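Local structure of cyclodipeptide synthetase (Mycobacterium tuberculosis, 2X9Q) at residues F110-F115 and A242-P247; D202-F207 and Q224-Y229. The protein joins two tyrosyl groups taken from tyrosyl-tRNA into cyclo(L-tyrosyl-L-tyrosyl), the precursor of mycocyclosin, without consuming ATP. All coordinates share one frame; numbering follows the deposited sequence.

Interaction 1: F110-F115 and A242-P247; sequences FDRVDF and AILGVP
A small, partly buried contact joins the start of strand 112-117, next to the outermost strand 165-169, to the C-terminal end of helix 220-244. It is carried by Arg112 and Asp114 on the strand and by Leu244, the last helical residue, and Val246 just past it. Arg112 and Asp114, alternate residues of the strand, both point toward the 242-247 segment. The arginine chain turns its CG anti to the backbone N (chi1 -161°) and bends at chi3, which brings the guanidinium up to the helix end. There NH1 lies 3.7 Å from CG1 of Val246, and the two side chains cross at about a right angle. The same NH1 is 3.5 Å from the backbone O of Leu244.

The strand is one of the parallel strands of the Rossmann-like sheet that relates cyclodipeptide synthases to class I tRNA synthetases, and it runs between strands 82-87 and 165-169. Gly245, with positive phi, turns the chain onward to strand 249-253. Leu244 and Asp114 approach from opposite directions, CD1 of the leucine resting 3.7 Å from OD2 of the aspartate. That carboxylate is well occupied: OD2 receives NH2 of Arg112 in a salt bridge at 3.1 Å and is also bonded to His82, while OD1 pairs with Arg168. Leu244 also packs on His82, Arg168 and Phe173, laying an apolar cover beside the charged cluster.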
ATOM      1  N   PHE A 110      -3.017 -11.582 -12.685  1.00 26.17           N
ATOM      2  CA  PHE A 110      -3.854 -11.937 -11.514  1.00 25.03           C
ATOM      3  C   PHE A 110      -5.307 -12.151 -11.911  1.00 25.35           C
ATOM      4  O   PHE A 110      -5.795 -11.415 -12.776  1.00 28.67           O
ATOM      5  CB  PHE A 110      -3.777 -10.793 -10.456  1.00 22.74           C
ATOM      6  CG  PHE A 110      -2.380 -10.491 -10.022  1.00 20.50           C
ATOM      7  CD1 PHE A 110      -1.833 -11.182  -8.970  1.00 20.88           C
ATOM      8  CD2 PHE A 110      -1.594  -9.599 -10.724  1.00 22.72           C
ATOM      9  CE1 PHE A 110      -0.497 -10.943  -8.561  1.00 21.97           C
ATOM     10  CE2 PHE A 110      -0.246  -9.383 -10.379  1.00 24.80           C
ATOM     11  CZ  PHE A 110       0.301 -10.013  -9.302  1.00 23.46           C
ATOM     12  N   ASP A 111      -6.046 -13.016 -11.214  1.00 25.66           N
ATOM     13  CA  ASP A 111      -7.460 -13.141 -11.528  1.00 26.47           C
ATOM     14  C   ASP A 111      -8.244 -11.860 -11.277  1.00 28.54           C
ATOM     15  O   ASP A 111      -9.240 -11.556 -11.960  1.00 25.44           O
ATOM     16  CB  ASP A 111      -8.143 -14.283 -10.810  1.00 26.78           C
ATOM     17  CG  ASP A 111      -7.550 -15.665 -11.220  1.00 31.08           C
ATOM     18  OD1 ASP A 111      -6.881 -15.773 -12.276  1.00 25.34           O
ATOM     19  OD2 ASP A 111      -7.673 -16.580 -10.397  1.00 28.36           O
ATOM     20  N   ARG A 112      -7.821 -11.107 -10.260  1.00 27.62           N
ATOM     21  CA  ARG A 112      -8.574  -9.925  -9.884  1.00 27.08           C
ATOM     22  C   ARG A 112      -7.559  -8.849  -9.422  1.00 26.55           C
ATOM     23  O   ARG A 112      -6.500  -9.209  -8.877  1.00 25.00           O
ATOM     24  CB  ARG A 112      -9.502 -10.389  -8.771  1.00 29.75           C
ATOM     25  CG  ARG A 112     -10.657  -9.514  -8.519  1.00 39.92           C
ATOM     26  CD  ARG A 112     -11.320  -9.751  -7.094  1.00 51.19           C
ATOM     27  NE  ARG A 112     -11.677  -8.431  -6.541  1.00 55.05           N
ATOM     28  CZ  ARG A 112     -12.292  -8.192  -5.386  1.00 58.34           C
ATOM     29  NH1 ARG A 112     -12.661  -9.196  -4.573  1.00 58.43           N
ATOM     30  NH2 ARG A 112     -12.566  -6.918  -5.065  1.00 57.69           N
ATOM     31  N   VAL A 113      -7.835  -7.561  -9.675  1.00 23.85           N
ATOM     32  CA  VAL A 113      -6.884  -6.477  -9.365  1.00 23.46           C
ATOM     33  C   VAL A 113      -7.657  -5.336  -8.750  1.00 23.08           C
ATOM     34  O   VAL A 113      -8.703  -4.903  -9.325  1.00 24.01           O
ATOM     35  CB  VAL A 113      -6.154  -5.943 -10.590  1.00 22.71           C
ATOM     36  CG1 VAL A 113      -5.256  -4.694 -10.209  1.00 17.31           C
ATOM     37  CG2 VAL A 113      -5.330  -7.022 -11.270  1.00 26.58           C
ATOM     38  N   ASP A 114      -7.207  -4.828  -7.605  1.00 23.12           N
ATOM     39  CA  ASP A 114      -7.901  -3.648  -6.962  1.00 22.64           C
ATOM     40  C   ASP A 114      -6.884  -2.500  -6.846  1.00 23.58           C
ATOM     41  O   ASP A 114      -5.795  -2.696  -6.233  1.00 22.75           O
ATOM     42  CB  ASP A 114      -8.440  -3.968  -5.585  1.00 23.42           C
ATOM     43  CG  ASP A 114      -9.742  -4.742  -5.628  1.00 27.56           C
ATOM     44  OD1 ASP A 114     -10.804  -4.098  -5.715  1.00 33.20           O
ATOM     45  OD2 ASP A 114      -9.723  -5.964  -5.666  1.00 25.91           O
ATOM     46  N   PHE A 115      -7.162  -1.368  -7.502  1.00 21.25           N
ATOM     47  CA  PHE A 115      -6.376  -0.181  -7.318  1.00 22.23           C
ATOM     48  C   PHE A 115      -6.999   0.377  -6.053  1.00 23.66           C
ATOM     49  O   PHE A 115      -8.233   0.383  -5.955  1.00 25.57           O
ATOM     50  CB  PHE A 115      -6.689   0.868  -8.413  1.00 22.82           C
ATOM     51  CG  PHE A 115      -5.971   0.684  -9.675  1.00 20.85           C
ATOM     52  CD1 PHE A 115      -4.631   0.977  -9.744  1.00 21.14           C
ATOM     53  CD2 PHE A 115      -6.648   0.208 -10.822  1.00 21.98           C
ATOM     54  CE1 PHE A 115      -3.923   0.882 -10.947  1.00 23.01           C
ATOM     55  CE2 PHE A 115      -5.946   0.066 -12.031  1.00 21.67           C
ATOM     56  CZ  PHE A 115      -4.591   0.422 -12.093  1.00 24.76           C
ATOM     57  N   ALA A 242      -8.487 -11.565   4.004  1.00 21.03           N
ATOM     58  CA  ALA A 242      -9.600 -11.320   4.940  1.00 22.40           C
ATOM     59  C   ALA A 242     -10.493 -10.161   4.535  1.00 24.14           C
ATOM     60  O   ALA A 242     -11.701 -10.261   4.632  1.00 24.24           O
ATOM     61  CB  ALA A 242      -9.129 -11.085   6.379  1.00 20.69           C
ATOM     62  N   ILE A 243      -9.916  -9.080   4.038  1.00 23.46           N
ATOM     63  CA  ILE A 243     -10.713  -7.873   3.818  1.00 23.87           C
ATOM     64  C   ILE A 243     -11.522  -8.016   2.501  1.00 26.15           C
ATOM     65  O   ILE A 243     -12.675  -7.594   2.450  1.00 25.64           O
ATOM     66  CB  ILE A 243      -9.726  -6.699   3.707  1.00 24.54           C
ATOM     67  CG1 ILE A 243      -9.060  -6.491   5.111  1.00 22.03           C
ATOM     68  CG2 ILE A 243     -10.421  -5.430   3.097  1.00 21.46           C
ATOM     69  CD1 ILE A 243      -7.806  -5.516   5.043  1.00 19.89           C
ATOM     70  N   LEU A 244     -10.894  -8.563   1.466  1.00 25.90           N
ATOM     71  CA  LEU A 244     -11.499  -8.645   0.125  1.00 28.64           C
ATOM     72  C   LEU A 244     -12.052 -10.041  -0.213  1.00 28.87           C
ATOM     73  O   LEU A 244     -12.643 -10.207  -1.253  1.00 30.27           O
ATOM     74  CB  LEU A 244     -10.501  -8.209  -0.943  1.00 27.47           C
ATOM     75  CG  LEU A 244     -10.161  -6.702  -0.899  1.00 29.61           C
ATOM     76  CD1 LEU A 244      -9.153  -6.371  -1.983  1.00 27.64           C
ATOM     77  CD2 LEU A 244     -11.457  -5.889  -1.085  1.00 29.73           C
ATOM     78  N   GLY A 245     -11.824 -11.039   0.647  1.00 28.65           N
ATOM     79  CA  GLY A 245     -12.270 -12.425   0.414  1.00 26.71           C
ATOM     80  C   GLY A 245     -11.641 -13.062  -0.809  1.00 28.28           C
ATOM     81  O   GLY A 245     -12.384 -13.657  -1.599  1.00 28.85           O
ATOM     82  N   VAL A 246     -10.311 -12.948  -1.012  1.00 24.16           N
ATOM     83  CA  VAL A 246      -9.636 -13.546  -2.148  1.00 24.32           C
ATOM     84  C   VAL A 246      -8.674 -14.618  -1.532  1.00 24.04           C
ATOM     85  O   VAL A 246      -8.448 -14.592  -0.330  1.00 23.73           O
ATOM     86  CB  VAL A 246      -8.855 -12.487  -2.951  1.00 23.97           C
ATOM     87  CG1 VAL A 246      -9.891 -11.535  -3.688  1.00 24.94           C
ATOM     88  CG2 VAL A 246      -7.904 -11.709  -2.002  1.00 21.57           C
ATOM     89  N   PRO A 247      -8.216 -15.602  -2.323  1.00 23.36           N
ATOM     90  CA  PRO A 247      -7.406 -16.682  -1.717  1.00 22.40           C
ATOM     91  C   PRO A 247      -6.035 -16.195  -1.213  1.00 23.09           C
ATOM     92  O   PRO A 247      -5.539 -16.667  -0.166  1.00 22.73           O
ATOM     93  CB  PRO A 247      -7.203 -17.701  -2.917  1.00 22.46           C
ATOM     94  CG  PRO A 247      -8.525 -17.501  -3.722  1.00 24.01           C
ATOM     95  CD  PRO A 247      -8.795 -15.994  -3.644  1.00 22.17           C
TER

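Interaction 2: D202-F207 and Q224-Y229; sequences DLVRRF and QVCMDY
Beside the probable substrate pocket, helices 194-210 and 220-244 cross steeply through a buried apolar contact of Val204 and Phe207 with Cys226 and Met227. The two segments' axes come within 9.9 Å at an angle of 104°, and the backbones are nearest at Val204 and Met227. Val204 spreads its two methyls over different partners: CG1 meets CB of Cys226 at 4.0 Å, whereas CG2 reaches CE of Met227 at 4.1 Å. Met227, present as selenomethionine, starts out beside the contact rather than into it; bends at chi2 and chi3 fold the chain back and bring its terminal methyl to CG2 of Val204, the two side chains crossing at about a right angle. The same side chain also touches Cys200 and Gln201, one turn earlier on helix 194-210.

Cys226 and Phe207 form a sulfur-aromatic contact. SG lies at the edge of the ring, in its plane, 4.9 Å from the ring centroid and 3.7 Å from CD2. With SG trans to the amide nitrogen (chi1 -175°), the sulfur sits between CG1 of Val204 and the phenyl rim.

Helix 220-244 carries the family's presumed substrate-binding run, Tyr229 to Glu233, which begins at the end of the 224-229 segment. Phe207 is close to that region too: its side chain is about 7 Å from that of Tyr253 and about 8 Å from that of Glu233. Tyr253 probably binds substrate, and Glu233 probably does so too and may have a critical part in catalysis. On the solvent-facing side of helix 220-244, NE2 of Gln224 donates to OD1 of Asp228, 3.1 Å away, reaching it from above the carboxylate plane. Arg205 forms a salt bridge to Glu223, a polar link between the same two helices.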
ATOM      1  N   ASP A 202      11.348   3.960  14.261  1.00 20.80           N
ATOM      2  CA  ASP A 202      12.582   4.034  13.538  1.00 21.04           C
ATOM      3  C   ASP A 202      12.257   3.894  12.038  1.00 21.98           C
ATOM      4  O   ASP A 202      12.836   4.590  11.199  1.00 23.51           O
ATOM      5  CB  ASP A 202      13.582   2.910  13.952  1.00 20.15           C
ATOM      6  CG  ASP A 202      15.008   3.248  13.524  1.00 21.36           C
ATOM      7  OD1 ASP A 202      15.544   4.278  14.027  1.00 23.07           O
ATOM      8  OD2 ASP A 202      15.593   2.532  12.684  1.00 22.43           O
ATOM      9  N   LEU A 203      11.412   2.911  11.699  1.00 22.51           N
ATOM     10  CA  LEU A 203      11.020   2.652  10.278  1.00 22.08           C
ATOM     11  C   LEU A 203      10.294   3.887   9.722  1.00 22.44           C
ATOM     12  O   LEU A 203      10.569   4.278   8.634  1.00 24.49           O
ATOM     13  CB  LEU A 203      10.145   1.355  10.200  1.00 22.07           C
ATOM     14  CG  LEU A 203      10.983   0.071  10.392  1.00 21.93           C
ATOM     15  CD1 LEU A 203      10.152  -1.200  10.502  1.00 22.41           C
ATOM     16  CD2 LEU A 203      12.122  -0.174   9.360  1.00 25.03           C
ATOM     17  N   VAL A 204       9.479   4.577  10.505  1.00 22.59           N
ATOM     18  CA  VAL A 204       8.908   5.810  10.009  1.00 23.38           C
ATOM     19  C   VAL A 204       9.970   6.859   9.725  1.00 25.47           C
ATOM     20  O   VAL A 204       9.895   7.482   8.687  1.00 25.60           O
ATOM     21  CB  VAL A 204       7.840   6.327  10.971  1.00 24.80           C
ATOM     22  CG1 VAL A 204       7.560   7.855  10.839  1.00 24.14           C
ATOM     23  CG2 VAL A 204       6.548   5.471  10.746  1.00 24.20           C
ATOM     24  N   ARG A 205      10.924   7.096  10.653  1.00 25.88           N
ATOM     25  CA  ARG A 205      11.948   8.116  10.464  1.00 27.75           C
ATOM     26  C   ARG A 205      12.802   7.758   9.265  1.00 29.35           C
ATOM     27  O   ARG A 205      13.154   8.668   8.501  1.00 27.95           O
ATOM     28  CB  ARG A 205      12.832   8.316  11.704  1.00 28.65           C
ATOM     29  CG  ARG A 205      12.052   8.874  12.885  1.00 29.21           C
ATOM     30  CD  ARG A 205      12.845   8.783  14.213  1.00 30.43           C
ATOM     31  NE  ARG A 205      12.019   9.356  15.284  1.00 26.55           N
ATOM     32  CZ  ARG A 205      12.003   8.996  16.551  1.00 32.12           C
ATOM     33  NH1 ARG A 205      12.766   7.976  16.994  1.00 29.00           N
ATOM     34  NH2 ARG A 205      11.173   9.645  17.394  1.00 27.24           N
ATOM     35  N   ARG A 206      13.134   6.463   9.065  1.00 31.08           N
ATOM     36  CA  ARG A 206      13.913   6.098   7.874  1.00 34.91           C
ATOM     37  C   ARG A 206      13.131   6.493   6.587  1.00 36.64           C
ATOM     38  O   ARG A 206      13.677   7.107   5.676  1.00 36.96           O
ATOM     39  CB  ARG A 206      14.224   4.610   7.767  1.00 36.75           C
ATOM     40  CG  ARG A 206      15.385   4.063   8.641  1.00 45.56           C
ATOM     41  CD  ARG A 206      16.607   4.963   8.819  1.00 53.83           C
ATOM     42  NE  ARG A 206      16.753   5.184  10.260  1.00 59.73           N
ATOM     43  CZ  ARG A 206      16.626   6.362  10.888  1.00 62.90           C
ATOM     44  NH1 ARG A 206      16.762   6.401  12.227  1.00 59.86           N
ATOM     45  NH2 ARG A 206      16.398   7.498  10.190  1.00 60.49           N
ATOM     46  N   PHE A 207      11.846   6.141   6.543  1.00 36.84           N
ATOM     47  CA  PHE A 207      11.030   6.463   5.399  1.00 38.78           C
ATOM     48  C   PHE A 207      10.919   7.994   5.162  1.00 38.39           C
ATOM     49  O   PHE A 207      10.945   8.431   4.006  1.00 37.94           O
ATOM     50  CB  PHE A 207       9.652   5.850   5.549  1.00 38.48           C
ATOM     51  CG  PHE A 207       8.663   6.359   4.569  1.00 42.16           C
ATOM     52  CD1 PHE A 207       8.801   6.062   3.203  1.00 44.97           C
ATOM     53  CD2 PHE A 207       7.579   7.169   4.996  1.00 46.83           C
ATOM     54  CE1 PHE A 207       7.889   6.567   2.254  1.00 44.41           C
ATOM     55  CE2 PHE A 207       6.633   7.681   4.061  1.00 48.27           C
ATOM     56  CZ  PHE A 207       6.791   7.362   2.672  1.00 46.97           C
ATOM     57  N   GLN A 224       4.225  11.564  13.691  1.00 26.93           N
ATOM     58  CA  GLN A 224       2.947  11.071  14.168  1.00 28.10           C
ATOM     59  C   GLN A 224       1.928  10.950  12.992  1.00 27.53           C
ATOM     60  O   GLN A 224       1.245   9.954  12.860  1.00 24.77           O
ATOM     61  CB  GLN A 224       2.356  12.004  15.246  1.00 29.88           C
ATOM     62  CG  GLN A 224       1.078  11.352  15.830  1.00 36.93           C
ATOM     63  CD  GLN A 224       1.388   9.842  16.251  1.00 49.07           C
ATOM     64  OE1 GLN A 224       2.216   9.612  17.157  1.00 52.10           O
ATOM     65  NE2 GLN A 224       0.777   8.844  15.563  1.00 47.34           N
ATOM     66  N   VAL A 225       1.864  11.955  12.105  1.00 26.16           N
ATOM     67  CA  VAL A 225       0.905  11.846  10.982  1.00 26.01           C
ATOM     68  C   VAL A 225       1.323  10.709  10.032  1.00 25.58           C
ATOM     69  O   VAL A 225       0.472   9.959   9.544  1.00 24.58           O
ATOM     70  CB  VAL A 225       0.766  13.224  10.249  1.00 27.03           C
ATOM     71  CG1 VAL A 225       0.041  13.086   8.869  1.00 26.23           C
ATOM     72  CG2 VAL A 225       0.063  14.196  11.238  1.00 27.07           C
ATOM     73  N   CYS A 226       2.619  10.567   9.790  1.00 23.44           N
ATOM     74  CA  CYS A 226       3.084   9.492   8.919  1.00 25.70           C
ATOM     75  C   CYS A 226       2.738   8.104   9.541  1.00 24.90           C
ATOM     76  O   CYS A 226       2.283   7.196   8.842  1.00 24.15           O
ATOM     77  CB  CYS A 226       4.609   9.596   8.731  1.00 23.89           C
ATOM     78  SG  CYS A 226       5.250   8.406   7.583  1.00 29.71           S
HETATM   79  N   MSE A 227       2.939   7.975  10.847  1.00 25.06           N
HETATM   80  CA  MSE A 227       2.501   6.732  11.568  1.00 26.56           C
HETATM   81  C   MSE A 227       1.000   6.508  11.363  1.00 26.98           C
HETATM   82  O   MSE A 227       0.544   5.372  11.140  1.00 27.52           O
HETATM   83  CB  MSE A 227       2.860   6.809  13.052  1.00 24.88           C
HETATM   84  CG  MSE A 227       2.425   5.556  13.935  1.00 29.46           C
HETATM   85 SE   MSE A 227       3.561   4.030  13.412  1.00 35.45          SE
HETATM   86  CE  MSE A 227       5.138   4.728  14.514  1.00 34.00           C
ATOM     87  N   ASP A 228       0.195   7.577  11.417  1.00 25.88           N
ATOM     88  CA  ASP A 228      -1.248   7.400  11.234  1.00 25.34           C
ATOM     89  C   ASP A 228      -1.575   6.916   9.816  1.00 23.67           C
ATOM     90  O   ASP A 228      -2.463   6.068   9.624  1.00 25.52           O
ATOM     91  CB  ASP A 228      -2.012   8.728  11.491  1.00 25.27           C
ATOM     92  CG  ASP A 228      -2.052   9.127  12.975  1.00 30.47           C
ATOM     93  OD1 ASP A 228      -1.753   8.327  13.894  1.00 28.80           O
ATOM     94  OD2 ASP A 228      -2.362  10.297  13.210  1.00 32.94           O
ATOM     95  N   TYR A 229      -0.917   7.501   8.845  1.00 23.48           N
ATOM     96  CA  TYR A 229      -1.114   7.253   7.411  1.00 25.45           C
ATOM     97  C   TYR A 229      -0.736   5.773   7.129  1.00 25.61           C
ATOM     98  O   TYR A 229      -1.514   5.036   6.555  1.00 25.55           O
ATOM     99  CB  TYR A 229      -0.183   8.217   6.651  1.00 26.69           C
ATOM    100  CG  TYR A 229      -0.253   8.179   5.134  1.00 32.05           C
ATOM    101  CD1 TYR A 229       0.255   7.074   4.403  1.00 37.25           C
ATOM    102  CD2 TYR A 229      -0.800   9.299   4.405  1.00 38.16           C
ATOM    103  CE1 TYR A 229       0.173   7.056   2.922  1.00 39.81           C
ATOM    104  CE2 TYR A 229      -0.893   9.295   2.944  1.00 40.99           C
ATOM    105  CZ  TYR A 229      -0.405   8.166   2.219  1.00 42.65           C
ATOM    106  OH  TYR A 229      -0.490   8.156   0.823  1.00 48.40           O
TER

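Overall arrangement
Both interactions draw on helix 220-244, interaction 2 near its beginning and interaction 1 at its end, so that one long helix meets another helix first and the central sheet last. Their centres are 27 Å apart, on opposite sides of the chain's centre, and they do not touch. Interaction 2, nested within the chain between the segments of interaction 1, is the more buried and is wholly apolar and sulfur-aromatic. Interaction 1 is only partly buried and mixes leucine and valine methyls with a charged network of the sheet. Interaction 2 lies beside the presumed substrate-binding residues, whereas interaction 1 lies away from the presumed catalytic and substrate-binding residues.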